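Aminopeptidase N (Francisella tularensis subsp. tularensis, PDB 5DLL) probably releases N-terminal amino acids from intracellular peptides as a zinc-dependent aminopeptidase of the M1 family. Local coordinates at residues I34-L37 against T42-T45; I110-N115 against E119-S124; T405-E410 against D439-D444; F433-A438 against L447-Y452; A584-E589 against V640-D645. All coordinates share one frame; numbering follows the deposited sequence.

Contact 1 of 5, residues I34-L37 against T42-T45; sequences IFEL and TRVT. With NA (sodium ion), chain R.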
# COMPACT_ATOMS: atom_id res chain seq x y z
N ILE A 34 -33.09 5.56 10.71
CA ILE A 34 -33.50 6.94 10.47
C ILE A 34 -32.55 7.84 11.25
O ILE A 34 -32.38 7.67 12.46
CB ILE A 34 -34.95 7.21 10.93
CG1 ILE A 34 -35.94 6.28 10.21
CG2 ILE A 34 -35.33 8.67 10.68
CD1 ILE A 34 -37.30 6.18 10.86
N PHE A 35 -31.93 8.79 10.54
CA PHE A 35 -31.03 9.76 11.15
C PHE A 35 -31.66 11.15 11.13
O PHE A 35 -31.95 11.69 10.06
CB PHE A 35 -29.69 9.81 10.41
CG PHE A 35 -28.83 8.59 10.62
CD1 PHE A 35 -29.05 7.42 9.90
CD2 PHE A 35 -27.77 8.62 11.52
CE1 PHE A 35 -28.25 6.31 10.08
CE2 PHE A 35 -26.97 7.51 11.71
CZ PHE A 35 -27.21 6.35 10.99
N GLU A 36 -31.88 11.70 12.32
CA GLU A 36 -32.31 13.09 12.47
C GLU A 36 -31.11 13.91 12.89
O GLU A 36 -30.82 14.05 14.08
CB GLU A 36 -33.43 13.19 13.50
CG GLU A 36 -34.60 12.27 13.18
CD GLU A 36 -35.80 12.53 14.05
OE1 GLU A 36 -36.32 11.56 14.63
OE2 GLU A 36 -36.23 13.70 14.14
N LEU A 37 -30.41 14.45 11.90
CA LEU A 37 -29.11 15.08 12.12
C LEU A 37 -29.20 16.38 12.91
O LEU A 37 -30.03 17.25 12.64
CB LEU A 37 -28.41 15.34 10.78
CG LEU A 37 -28.02 14.11 9.95
CD1 LEU A 37 -27.21 14.55 8.74
CD2 LEU A 37 -27.24 13.10 10.78
N THR A 42 -28.14 14.16 17.72
CA THR A 42 -28.57 13.36 16.57
C THR A 42 -29.33 12.13 17.06
O THR A 42 -28.84 11.39 17.92
CB THR A 42 -27.36 12.91 15.72
OG1 THR A 42 -26.68 14.06 15.19
CG2 THR A 42 -27.81 12.01 14.57
N ARG A 43 -30.53 11.91 16.52
CA ARG A 43 -31.39 10.80 16.95
C ARG A 43 -31.36 9.67 15.94
O ARG A 43 -31.65 9.88 14.76
CB ARG A 43 -32.83 11.27 17.14
CG ARG A 43 -33.07 12.12 18.38
CD ARG A 43 -34.52 12.57 18.47
NE ARG A 43 -35.43 11.47 18.79
CZ ARG A 43 -36.76 11.51 18.66
NH1 ARG A 43 -37.37 12.60 18.19
NH2 ARG A 43 -37.49 10.45 18.99
N VAL A 44 -31.03 8.47 16.40
CA VAL A 44 -30.93 7.28 15.55
C VAL A 44 -31.94 6.20 15.96
O VAL A 44 -31.69 5.38 16.87
CB VAL A 44 -29.49 6.71 15.56
CG1 VAL A 44 -29.35 5.61 14.52
CG2 VAL A 44 -28.48 7.82 15.30
N THR A 45 -33.08 6.21 15.27
CA THR A 45 -34.05 5.13 15.34
C THR A 45 -33.56 3.99 14.45
O THR A 45 -33.05 4.25 13.37
CB THR A 45 -35.44 5.57 14.83
OG1 THR A 45 -35.79 6.84 15.42
CG2 THR A 45 -36.51 4.53 15.19
NA NA R . -31.41 3.24 17.58
O HOH W 1 -34.57 9.11 14.49
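The Phe-35 ring carries Val-44 over one face. CG1 of Val-44 sits 4.1 Å above the ring plane, offset toward the rim near CE2 and CZ. The other methyl, Val-44 CG2, lies 3.9 Å from Phe-35 CE2. The two side chains run side by side from a non-hydrogen-bonded antiparallel pair. The second flat group is the Arg-43 guanidinium. Glu-36 OE1 stands over one of its faces, 3.9 Å from Arg-43 NH1. No N-H points at this oxygen, so the long salt bridge is a matter of charge alone. Arg-43 is bent at chi3 (71°), and its end lies alongside the glutamate.

The backbone bonds are regular around Glu-36 and Arg-43. Glu-36 N donates to Arg-43 O at 3.1 Å, and Arg-43 N returns a bond to Glu-36 O. Ile-34 N donates to Thr-45 O at 3.0 Å, while the return bond is weak. A water on the Glu-36 and Arg-43 side hydrogen-bonds to Thr-45 OG1 at 2.7 Å. It also bonds to Glu-36 OE1 and Arg-43 O.

Val-44 O binds a sodium ion at 2.3 Å, with Thr-106 and Thr-141 as further ligands. The hairpin of strands 26-36 and 42-52 is part of a mixed sheet of the N-terminal domain. It is flanked by strand 150-160 and strand 101-110. Phe-35 also packs on Leu-201 of strand 201-204.

Contact 2 of 5, residues I110-N115 against E119-S124; sequences INPSAN and EGLYKS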
# COMPACT_ATOMS: atom_id res chain seq x y z
N ILE A 110 -26.99 10.72 20.13
CA ILE A 110 -25.53 10.79 20.09
C ILE A 110 -25.04 12.20 19.76
O ILE A 110 -25.79 13.02 19.22
CB ILE A 110 -24.93 9.81 19.06
CG1 ILE A 110 -25.52 10.07 17.67
CG2 ILE A 110 -25.19 8.37 19.49
CD1 ILE A 110 -24.92 9.20 16.58
N ASN A 111 -23.78 12.46 20.09
CA ASN A 111 -23.19 13.79 19.97
C ASN A 111 -21.99 13.76 19.02
O ASN A 111 -20.88 13.45 19.44
CB ASN A 111 -22.78 14.29 21.35
CG ASN A 111 -22.60 15.80 21.41
OD1 ASN A 111 -22.44 16.47 20.39
ND2 ASN A 111 -22.63 16.34 22.63
N PRO A 112 -22.23 14.04 17.72
CA PRO A 112 -21.16 14.12 16.73
C PRO A 112 -20.18 15.25 16.99
O PRO A 112 -18.97 15.08 16.79
CB PRO A 112 -21.92 14.37 15.42
CG PRO A 112 -23.28 13.83 15.66
CD PRO A 112 -23.57 14.12 17.09
N SER A 113 -20.69 16.39 17.45
CA SER A 113 -19.86 17.54 17.75
C SER A 113 -18.78 17.21 18.78
O SER A 113 -17.69 17.77 18.74
CB SER A 113 -20.73 18.69 18.27
OG SER A 113 -19.95 19.83 18.54
N ALA A 114 -19.11 16.29 19.70
CA ALA A 114 -18.23 15.90 20.80
C ALA A 114 -17.31 14.72 20.50
O ALA A 114 -16.39 14.45 21.27
CB ALA A 114 -19.07 15.59 22.03
N ASN A 115 -17.58 14.01 19.41
CA ASN A 115 -16.78 12.84 19.02
C ASN A 115 -15.44 13.25 18.39
O ASN A 115 -15.40 13.80 17.29
CB ASN A 115 -17.56 11.96 18.05
CG ASN A 115 -16.84 10.67 17.69
OD1 ASN A 115 -15.65 10.49 17.97
ND2 ASN A 115 -17.57 9.76 17.07
N GLU A 119 -14.30 7.79 14.82
CA GLU A 119 -15.11 6.61 14.53
C GLU A 119 -16.57 6.99 14.70
O GLU A 119 -16.87 8.08 15.17
CB GLU A 119 -14.78 5.47 15.49
CG GLU A 119 -13.37 4.94 15.40
CD GLU A 119 -13.20 3.67 16.20
OE1 GLU A 119 -13.88 3.53 17.25
OE2 GLU A 119 -12.40 2.80 15.78
N GLY A 120 -17.48 6.08 14.35
CA GLY A 120 -18.91 6.36 14.42
C GLY A 120 -19.25 7.61 13.62
O GLY A 120 -18.60 7.91 12.63
N LEU A 121 -20.26 8.34 14.07
CA LEU A 121 -20.64 9.58 13.41
C LEU A 121 -19.88 10.72 14.07
O LEU A 121 -19.93 10.87 15.29
CB LEU A 121 -22.15 9.79 13.53
CG LEU A 121 -22.76 11.02 12.84
CD1 LEU A 121 -22.42 11.05 11.35
CD2 LEU A 121 -24.26 11.01 13.03
N TYR A 122 -19.17 11.51 13.27
CA TYR A 122 -18.49 12.70 13.78
C TYR A 122 -18.70 13.88 12.83
O TYR A 122 -19.25 13.72 11.75
CB TYR A 122 -17.01 12.43 14.03
CG TYR A 122 -16.24 11.90 12.85
CD1 TYR A 122 -15.68 12.77 11.91
CD2 TYR A 122 -16.05 10.53 12.68
CE1 TYR A 122 -14.97 12.28 10.83
CE2 TYR A 122 -15.33 10.04 11.60
CZ TYR A 122 -14.80 10.92 10.68
OH TYR A 122 -14.09 10.43 9.61
N LYS A 123 -18.27 15.07 13.26
CA LYS A 123 -18.50 16.29 12.49
C LYS A 123 -17.26 17.18 12.51
O LYS A 123 -16.82 17.61 13.58
CB LYS A 123 -19.70 17.05 13.06
CG LYS A 123 -20.21 18.16 12.15
CD LYS A 123 -21.42 18.83 12.77
CE LYS A 123 -21.73 20.15 12.09
NZ LYS A 123 -22.90 20.83 12.73
N SER A 124 -16.72 17.46 11.33
CA SER A 124 -15.47 18.22 11.20
C SER A 124 -15.55 19.24 10.06
O SER A 124 -15.36 18.90 8.89
CB SER A 124 -14.30 17.25 10.97
OG SER A 124 -14.31 16.21 11.93
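The backbones meet where Pro-112 and Tyr-122 come within 4.2 Å, CA to CA, with a type I turn from Pro-112 to Asn-115 on one side and a corner of the chain at Leu-121 on the other. The amide of Asn-115 does most of the polar work. Its ND2 donates to two carbonyls of the facing segment, Glu-119 O at 2.6 Å and Leu-121 O at 3.2 Å. The two bonds differ in approach. ND2 comes in 24° from the carbonyl plane of Glu-119, but well above the plane of the Leu-121 carbonyl, away from its lone pairs. CG of Asn-115 is anti to the backbone N (chi1 -175°), which extends the amide across to these oxygens. Asn-115 OD1 is bonded to Ser-117 OG.

The apolar half is built on Leu-121. Its CD2 touches Ile-110 CD1 at 4.0 Å and Pro-112 CG at the same distance. Ile-110 and Leu-121 cross at about a right angle. Pro-112 CB also meets Lys-123 CB, while Lys-123 NZ goes on to Tyr-164 OH. Thr-42 packs on Ile-110, Pro-112 and Leu-121.

Gly-120 links the two accepting carbonyls with a positive phi, a conformation that favours glycine. The amide thus satisfies two main-chain carbonyls on either side of this glycine, while Leu-121 packs the loop after strand 101-110 onto strand 122-123 of another sheet.

Contact 3 of 5, residues T405-E410 against D439-D444; sequences TLLGEE and DANNRD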
# COMPACT_ATOMS: atom_id res chain seq x y z
N THR A 405 -0.11 -18.06 -10.18
CA THR A 405 1.04 -18.71 -10.82
C THR A 405 0.80 -20.21 -11.04
O THR A 405 1.12 -20.74 -12.10
CB THR A 405 2.32 -18.51 -9.98
OG1 THR A 405 2.52 -17.11 -9.74
CG2 THR A 405 3.55 -19.05 -10.70
N LEU A 406 0.23 -20.87 -10.03
CA LEU A 406 -0.04 -22.31 -10.10
C LEU A 406 -1.15 -22.67 -11.09
O LEU A 406 -1.04 -23.68 -11.79
CB LEU A 406 -0.39 -22.85 -8.71
CG LEU A 406 0.78 -22.93 -7.72
CD1 LEU A 406 0.27 -23.20 -6.31
CD2 LEU A 406 1.78 -24.00 -8.14
N LEU A 407 -2.20 -21.87 -11.15
CA LEU A 407 -3.37 -22.18 -11.99
C LEU A 407 -3.34 -21.55 -13.38
O LEU A 407 -3.99 -22.05 -14.30
CB LEU A 407 -4.65 -21.74 -11.30
CG LEU A 407 -5.01 -22.39 -9.97
CD1 LEU A 407 -6.21 -21.66 -9.39
CD2 LEU A 407 -5.29 -23.88 -10.14
N GLY A 408 -2.62 -20.44 -13.53
CA GLY A 408 -2.69 -19.63 -14.74
C GLY A 408 -3.96 -18.79 -14.73
O GLY A 408 -4.87 -19.04 -13.93
N GLU A 409 -4.02 -17.80 -15.61
CA GLU A 409 -5.12 -16.83 -15.60
C GLU A 409 -6.48 -17.50 -15.72
O GLU A 409 -7.38 -17.23 -14.93
CB GLU A 409 -4.93 -15.79 -16.72
CG GLU A 409 -6.08 -14.80 -16.89
CD GLU A 409 -6.18 -13.75 -15.78
OE1 GLU A 409 -5.20 -13.56 -15.03
OE2 GLU A 409 -7.25 -13.11 -15.68
N GLU A 410 -6.63 -18.36 -16.71
CA GLU A 410 -7.94 -18.93 -17.04
C GLU A 410 -8.51 -19.69 -15.85
O GLU A 410 -9.68 -19.50 -15.49
CB GLU A 410 -7.83 -19.84 -18.27
CG GLU A 410 -9.14 -20.08 -19.00
CD GLU A 410 -8.97 -20.78 -20.34
OE1 GLU A 410 -7.82 -21.10 -20.73
OE2 GLU A 410 -9.99 -21.03 -21.02
N ASP A 439 -11.12 -26.36 -6.00
CA ASP A 439 -12.21 -27.16 -6.55
C ASP A 439 -12.60 -26.77 -7.98
O ASP A 439 -12.97 -27.62 -8.77
CB ASP A 439 -13.43 -27.09 -5.63
CG ASP A 439 -13.18 -27.73 -4.26
OD1 ASP A 439 -12.45 -28.74 -4.19
OD2 ASP A 439 -13.72 -27.21 -3.26
N ALA A 440 -12.51 -25.48 -8.30
CA ALA A 440 -12.81 -25.00 -9.66
C ALA A 440 -11.81 -25.52 -10.69
O ALA A 440 -12.11 -25.54 -11.89
CB ALA A 440 -12.85 -23.48 -9.69
N ASN A 441 -10.62 -25.91 -10.23
CA ASN A 441 -9.56 -26.42 -11.10
C ASN A 441 -9.15 -27.85 -10.79
O ASN A 441 -8.04 -28.27 -11.12
CB ASN A 441 -8.36 -25.49 -11.00
CG ASN A 441 -8.65 -24.13 -11.58
OD1 ASN A 441 -8.61 -23.94 -12.80
ND2 ASN A 441 -8.97 -23.17 -10.72
N ASN A 442 -10.05 -28.61 -10.17
CA ASN A 442 -9.84 -30.04 -9.99
C ASN A 442 -8.45 -30.32 -9.41
O ASN A 442 -7.66 -31.07 -9.98
CB ASN A 442 -10.04 -30.75 -11.34
CG ASN A 442 -10.29 -32.25 -11.19
OD1 ASN A 442 -10.57 -32.74 -10.10
ND2 ASN A 442 -10.19 -32.97 -12.31
N ARG A 443 -8.16 -29.71 -8.27
CA ARG A 443 -6.82 -29.73 -7.69
C ARG A 443 -6.82 -29.76 -6.16
O ARG A 443 -7.82 -29.42 -5.53
CB ARG A 443 -6.06 -28.50 -8.18
CG ARG A 443 -4.56 -28.65 -8.18
CD ARG A 443 -3.94 -27.68 -9.16
NE ARG A 443 -2.49 -27.69 -9.09
CZ ARG A 443 -1.70 -26.94 -9.86
NH1 ARG A 443 -2.23 -26.12 -10.77
NH2 ARG A 443 -0.38 -27.02 -9.72
N ASP A 444 -5.70 -30.19 -5.59
CA ASP A 444 -5.55 -30.32 -4.14
C ASP A 444 -4.54 -29.30 -3.59
O ASP A 444 -3.33 -29.44 -3.83
CB ASP A 444 -5.11 -31.75 -3.77
CG ASP A 444 -5.20 -32.03 -2.28
OD1 ASP A 444 -6.25 -31.71 -1.67
OD2 ASP A 444 -4.24 -32.58 -1.72
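Leu-407 and Asn-441 make the closest side-chain packing, their side chains crossing at a slant. Both methyls of Leu-407 take part. CD1 lies 3.4 Å from Asn-441 ND2, and CD2 lies 3.6 Å from Asn-441 CB. Beside them, Arg-443 NH1 donates to the backbone carbonyl of Leu-406, with NH1 to O at 2.9 Å and an N-H...O angle of 145°. The oxygen lies at the guanidinium edge, tilted a little from its plane. Seen from the carbonyl, however, NH1 lies far above the plane and off the lone pairs. Arg-443 NH2 lies 4.0 Å from Leu-406 CD2, so the leucine side chain flanks the guanidinium next to the bonded carbonyl.

The next shell fixes these groups. The Arg-443 chain leaves with CG beside its own carbonyl carbon (chi1 -156°), runs extended from CG to NE and reaches the helix. Its NH2 forms a salt bridge with Glu-515, which holds the other end of the guanidinium. Asn-441 ND2 bonds to Gly-411 O and to Met-437 O. The amide therefore links two helices as well as packing on Leu-407. Asn-442, with positive phi, is the C-prime residue of a Schellman motif, in which Arg-443 N bonds to Ala-438 O.

The contact thus joins the end of helix 430-439 to the long helix 390-423 near its kink at Glu-409 and Glu-410. Phe-445, in the loop that follows, packs on Leu-406 and Leu-407.

Contact 4 of 5, residues F433-A438 against L447-Y452; sequences FVNAMA and LFKRWY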
# COMPACT_ATOMS: atom_id res chain seq x y z
N PHE A 433 -11.50 -19.51 0.35
CA PHE A 433 -10.97 -18.98 -0.91
C PHE A 433 -10.13 -20.03 -1.62
O PHE A 433 -10.27 -20.25 -2.82
CB PHE A 433 -10.14 -17.72 -0.65
CG PHE A 433 -9.48 -17.16 -1.89
CD1 PHE A 433 -10.21 -16.40 -2.80
CD2 PHE A 433 -8.13 -17.38 -2.15
CE1 PHE A 433 -9.62 -15.88 -3.93
CE2 PHE A 433 -7.53 -16.86 -3.29
CZ PHE A 433 -8.27 -16.11 -4.18
N VAL A 434 -9.25 -20.68 -0.86
CA VAL A 434 -8.38 -21.72 -1.40
C VAL A 434 -9.19 -22.92 -1.90
O VAL A 434 -8.85 -23.51 -2.91
CB VAL A 434 -7.36 -22.19 -0.34
CG1 VAL A 434 -6.55 -23.38 -0.86
CG2 VAL A 434 -6.43 -21.05 0.04
N ASN A 435 -10.27 -23.26 -1.20
CA ASN A 435 -11.14 -24.36 -1.62
C ASN A 435 -11.80 -24.10 -2.97
O ASN A 435 -11.83 -24.97 -3.82
CB ASN A 435 -12.21 -24.65 -0.55
CG ASN A 435 -11.64 -25.26 0.71
OD1 ASN A 435 -10.52 -25.79 0.73
ND2 ASN A 435 -12.40 -25.20 1.79
N ALA A 436 -12.32 -22.89 -3.16
CA ALA A 436 -12.95 -22.49 -4.43
C ALA A 436 -11.95 -22.51 -5.58
O ALA A 436 -12.26 -22.92 -6.69
CB ALA A 436 -13.57 -21.11 -4.30
N MET A 437 -10.74 -22.05 -5.27
CA MET A 437 -9.63 -22.01 -6.21
C MET A 437 -9.14 -23.44 -6.51
O MET A 437 -8.75 -23.76 -7.64
CB MET A 437 -8.50 -21.16 -5.60
CG MET A 437 -7.75 -20.22 -6.54
SD MET A 437 -8.69 -19.03 -7.51
CE MET A 437 -9.88 -18.45 -6.31
N ALA A 438 -9.17 -24.30 -5.49
CA ALA A 438 -8.82 -25.71 -5.63
C ALA A 438 -9.87 -26.46 -6.44
O ALA A 438 -9.55 -27.10 -7.45
CB ALA A 438 -8.67 -26.36 -4.26
N LEU A 447 -1.63 -28.65 1.17
CA LEU A 447 -0.29 -28.26 1.63
C LEU A 447 -0.07 -26.76 1.46
O LEU A 447 0.68 -26.14 2.22
CB LEU A 447 0.79 -29.02 0.85
CG LEU A 447 2.19 -28.99 1.46
CD1 LEU A 447 2.28 -29.91 2.68
CD2 LEU A 447 3.23 -29.37 0.42
N PHE A 448 -0.71 -26.18 0.45
CA PHE A 448 -0.62 -24.75 0.22
C PHE A 448 -1.23 -23.93 1.37
O PHE A 448 -0.75 -22.84 1.68
CB PHE A 448 -1.30 -24.40 -1.10
CG PHE A 448 -1.13 -22.96 -1.49
CD1 PHE A 448 0.03 -22.54 -2.11
CD2 PHE A 448 -2.13 -22.04 -1.23
CE1 PHE A 448 0.19 -21.22 -2.48
CE2 PHE A 448 -1.97 -20.71 -1.59
CZ PHE A 448 -0.81 -20.30 -2.21
N LYS A 449 -2.29 -24.46 2.00
CA LYS A 449 -2.95 -23.79 3.14
C LYS A 449 -2.00 -23.47 4.30
O LYS A 449 -2.24 -22.53 5.06
CB LYS A 449 -4.12 -24.63 3.64
CG LYS A 449 -5.35 -24.53 2.75
CD LYS A 449 -6.42 -25.54 3.12
CE LYS A 449 -7.60 -25.44 2.17
NZ LYS A 449 -8.60 -26.51 2.41
N ARG A 450 -0.93 -24.25 4.41
CA ARG A 450 0.12 -24.04 5.41
C ARG A 450 0.81 -22.66 5.32
O ARG A 450 1.43 -22.22 6.29
CB ARG A 450 1.15 -25.18 5.30
CG ARG A 450 2.28 -25.19 6.31
CD ARG A 450 1.79 -25.18 7.75
NE ARG A 450 2.91 -25.10 8.70
CZ ARG A 450 2.78 -24.78 9.98
NH1 ARG A 450 1.59 -24.51 10.51
NH2 ARG A 450 3.87 -24.73 10.75
N TRP A 451 0.69 -21.98 4.18
CA TRP A 451 1.17 -20.59 4.03
C TRP A 451 0.48 -19.60 4.98
O TRP A 451 1.09 -18.62 5.42
CB TRP A 451 0.99 -20.10 2.58
CG TRP A 451 2.07 -20.51 1.63
CD1 TRP A 451 2.00 -21.49 0.68
CD2 TRP A 451 3.38 -19.95 1.53
NE1 TRP A 451 3.19 -21.57 -0.01
CE2 TRP A 451 4.06 -20.63 0.50
CE3 TRP A 451 4.06 -18.93 2.21
CZ2 TRP A 451 5.38 -20.34 0.13
CZ3 TRP A 451 5.37 -18.63 1.85
CH2 TRP A 451 6.01 -19.33 0.82
N TYR A 452 -0.79 -19.85 5.27
CA TYR A 452 -1.57 -18.98 6.16
C TYR A 452 -1.15 -19.11 7.63
O TYR A 452 -1.21 -18.13 8.38
CB TYR A 452 -3.07 -19.24 5.99
CG TYR A 452 -3.58 -18.70 4.68
CD1 TYR A 452 -4.02 -17.38 4.58
CD2 TYR A 452 -3.58 -19.48 3.53
CE1 TYR A 452 -4.46 -16.86 3.38
CE2 TYR A 452 -4.02 -18.97 2.32
CZ TYR A 452 -4.46 -17.66 2.25
OH TYR A 452 -4.91 -17.13 1.06
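Lys-449 reaches across to Val-434 and Asn-435 with a side chain extended beyond CG. From CB the chain turns to place CG anti to the carbonyl carbon (chi1 -77°), and CG packs on Val-434 CG1 at 4.0 Å. Further out, CE touches the same methyl at 3.8 Å. CE also lies 3.3 Å from Asn-435 OD1. The tip, Lys-449 NZ, donates to Asn-435 OD1 at 2.7 Å. The bond lies in the carbonyl plane of the amide and uses a lone pair of OD1, with a C=O...N angle of 141°. The lysine and asparagine side chains cross at about a right angle. The aliphatic part of the lysine crosses the valine at a slant, and only its end is polar. Asp-431, one turn earlier on the same helix as Asn-435, also touches Lys-449. Its charge would probably favour the ammonium group.

The other methyl of Val-434 serves a second neighbour. CG2 meets Tyr-452 CE2 at 3.9 Å, the two side chains passing in opposite directions. Val-434 therefore sits between the lysine chain and the tyrosine ring, one methyl to each. Phe-445 also packs on it.

Tyr-452 touches Ser-329 of helix 328-346, which carries the zinc ligand Glu-332. The two side chains, of Tyr-452 and Glu-332, are about 11 Å apart. Helix 430-439 here packs against the turn that leads into the short helix 450-453, in the M1 catalytic domain and beside the helix that supplies this zinc ligand.

Contact 5 of 5, residues A584-E589 against V640-D645; sequences ADLNDE and VNQLAD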
# COMPACT_ATOMS: atom_id res chain seq x y z
N ALA A 584 35.22 -3.03 -6.12
CA ALA A 584 35.82 -3.45 -7.39
C ALA A 584 35.64 -2.40 -8.48
O ALA A 584 34.68 -1.61 -8.45
CB ALA A 584 35.21 -4.77 -7.83
N ASP A 585 36.57 -2.39 -9.43
CA ASP A 585 36.44 -1.58 -10.63
C ASP A 585 35.43 -2.22 -11.57
O ASP A 585 35.01 -3.36 -11.36
CB ASP A 585 37.79 -1.42 -11.35
CG ASP A 585 38.75 -0.49 -10.62
OD1 ASP A 585 38.27 0.46 -9.95
OD2 ASP A 585 39.97 -0.69 -10.73
N LEU A 586 35.04 -1.48 -12.60
CA LEU A 586 33.96 -1.89 -13.48
C LEU A 586 34.46 -2.82 -14.59
O LEU A 586 35.38 -2.49 -15.34
CB LEU A 586 33.28 -0.65 -14.07
CG LEU A 586 31.81 -0.76 -14.46
CD1 LEU A 586 30.95 -1.23 -13.29
CD2 LEU A 586 31.33 0.59 -14.99
N ASN A 587 33.83 -3.99 -14.70
CA ASN A 587 34.21 -5.02 -15.67
C ASN A 587 33.94 -4.56 -17.11
O ASN A 587 33.05 -3.75 -17.37
CB ASN A 587 33.44 -6.31 -15.35
CG ASN A 587 34.02 -7.54 -16.02
OD1 ASN A 587 34.71 -7.45 -17.04
ND2 ASN A 587 33.75 -8.70 -15.46
N ASP A 588 34.72 -5.09 -18.05
CA ASP A 588 34.58 -4.75 -19.47
C ASP A 588 33.33 -5.40 -20.08
O ASP A 588 32.58 -4.75 -20.82
CB ASP A 588 35.84 -5.17 -20.25
CG ASP A 588 36.25 -4.16 -21.31
OD1 ASP A 588 35.71 -3.04 -21.33
OD2 ASP A 588 37.14 -4.49 -22.13
N GLU A 589 33.10 -6.67 -19.76
CA GLU A 589 31.92 -7.39 -20.24
C GLU A 589 30.65 -6.86 -19.59
O GLU A 589 29.56 -6.96 -20.16
CB GLU A 589 32.05 -8.90 -19.97
CG GLU A 589 33.06 -9.61 -20.86
CD GLU A 589 34.50 -9.39 -20.43
OE1 GLU A 589 34.81 -9.63 -19.24
OE2 GLU A 589 35.33 -8.98 -21.27
N VAL A 640 29.34 4.61 -10.28
CA VAL A 640 28.39 5.52 -10.93
C VAL A 640 29.16 6.56 -11.75
O VAL A 640 28.73 6.91 -12.85
CB VAL A 640 27.42 6.18 -9.91
CG1 VAL A 640 26.77 7.44 -10.47
CG2 VAL A 640 26.35 5.17 -9.49
N ASN A 641 30.28 7.03 -11.22
CA ASN A 641 31.15 7.96 -11.96
C ASN A 641 31.78 7.32 -13.21
O ASN A 641 31.93 7.99 -14.23
CB ASN A 641 32.25 8.51 -11.05
CG ASN A 641 33.37 9.19 -11.83
OD1 ASN A 641 34.44 8.61 -12.03
ND2 ASN A 641 33.10 10.40 -12.31
N GLN A 642 32.16 6.05 -13.11
CA GLN A 642 32.74 5.34 -14.26
C GLN A 642 31.73 5.21 -15.40
O GLN A 642 32.02 5.59 -16.53
CB GLN A 642 33.28 3.97 -13.84
CG GLN A 642 34.60 4.05 -13.09
CD GLN A 642 35.26 2.69 -12.89
OE1 GLN A 642 35.14 1.80 -13.73
NE2 GLN A 642 35.97 2.54 -11.77
N LEU A 643 30.55 4.68 -15.10
CA LEU A 643 29.48 4.53 -16.10
C LEU A 643 29.14 5.87 -16.75
O LEU A 643 28.93 5.94 -17.97
CB LEU A 643 28.22 3.97 -15.46
CG LEU A 643 28.29 2.53 -14.94
CD1 LEU A 643 27.16 2.28 -13.95
CD2 LEU A 643 28.24 1.54 -16.09
N ALA A 644 29.07 6.91 -15.94
CA ALA A 644 28.81 8.27 -16.41
C ALA A 644 29.81 8.72 -17.47
O ALA A 644 29.42 9.34 -18.46
CB ALA A 644 28.83 9.24 -15.24
N ASP A 645 31.09 8.42 -17.23
CA ASP A 645 32.20 8.88 -18.09
C ASP A 645 32.44 8.00 -19.31
O ASP A 645 32.61 8.51 -20.42
CB ASP A 645 33.50 8.98 -17.27
CG ASP A 645 33.56 10.23 -16.40
OD1 ASP A 645 32.89 11.24 -16.72
OD2 ASP A 645 34.31 10.22 -15.40
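The loop that leads through the N-cap residue Asn-587 into helix 588-598 packs here against helix 629-646, within the helical C-terminal domain of the ARM-repeat class. Leu-586, just before the cap, carries the contact. Its CD2 touches Leu-643 CD2 at 3.4 Å and Leu-643 CG at 3.6 Å, and the two leucines cross at about a right angle. A chi1 of -152° swings the Leu-586 branch away from its own N and toward the helix. Leu-643 is buried. It also packs on Leu-591 and Phe-594 of helix 588-598 and on Ile-614, so Leu-586 joins an apolar cluster between the two helices.

Gln-642 covers the start of the leucine. Its chain is extended beyond CG and lies with OE1 beside Leu-586 CB, 3.1 Å away. The same oxygen accepts a weak bond from Leu-586 N at 3.5 Å. On the other side of the amide, Gln-642 NE2 is 3.6 Å from Asp-585 OD1. The two side chains cross at about a right angle, with carboxylate and amide planes 53° apart. The polar part of the contact is weak, and the leucine packing makes up the rest.

Asn-587 holds the start of its own helix and also reaches Glu-552. It points away from helix 629-646, and its ND2 makes the bond to Glu-552. Its other amide atom caps the helix: Glu-589 N donates to Asn-587 OD1 at 3.3 Å, coming from above the plane of the side-chain carbonyl and off its lone pairs.

In the fold
Contacts 1 and 2 lie in the N-terminal beta domain and touch through Thr-42, whose O is probably bonded to Ile-110 N. Contact 2 is the more buried. Contact 1 is buried on its Phe-35 and Val-44 side and more exposed at Arg-43. Contacts 3, 4 and 5 are partly buried. Contacts 3 and 4 share helix 430-439 of the catalytic domain and alternate along the chain. They meet where Leu-407 packs on Met-437. Contact 5 stands apart in the C-terminal domain. Strand pairing supplies the bonds of contact 1, whereas single side chains bridge the others: Asn-115, Arg-443, Lys-449 and, weakly, Gln-642.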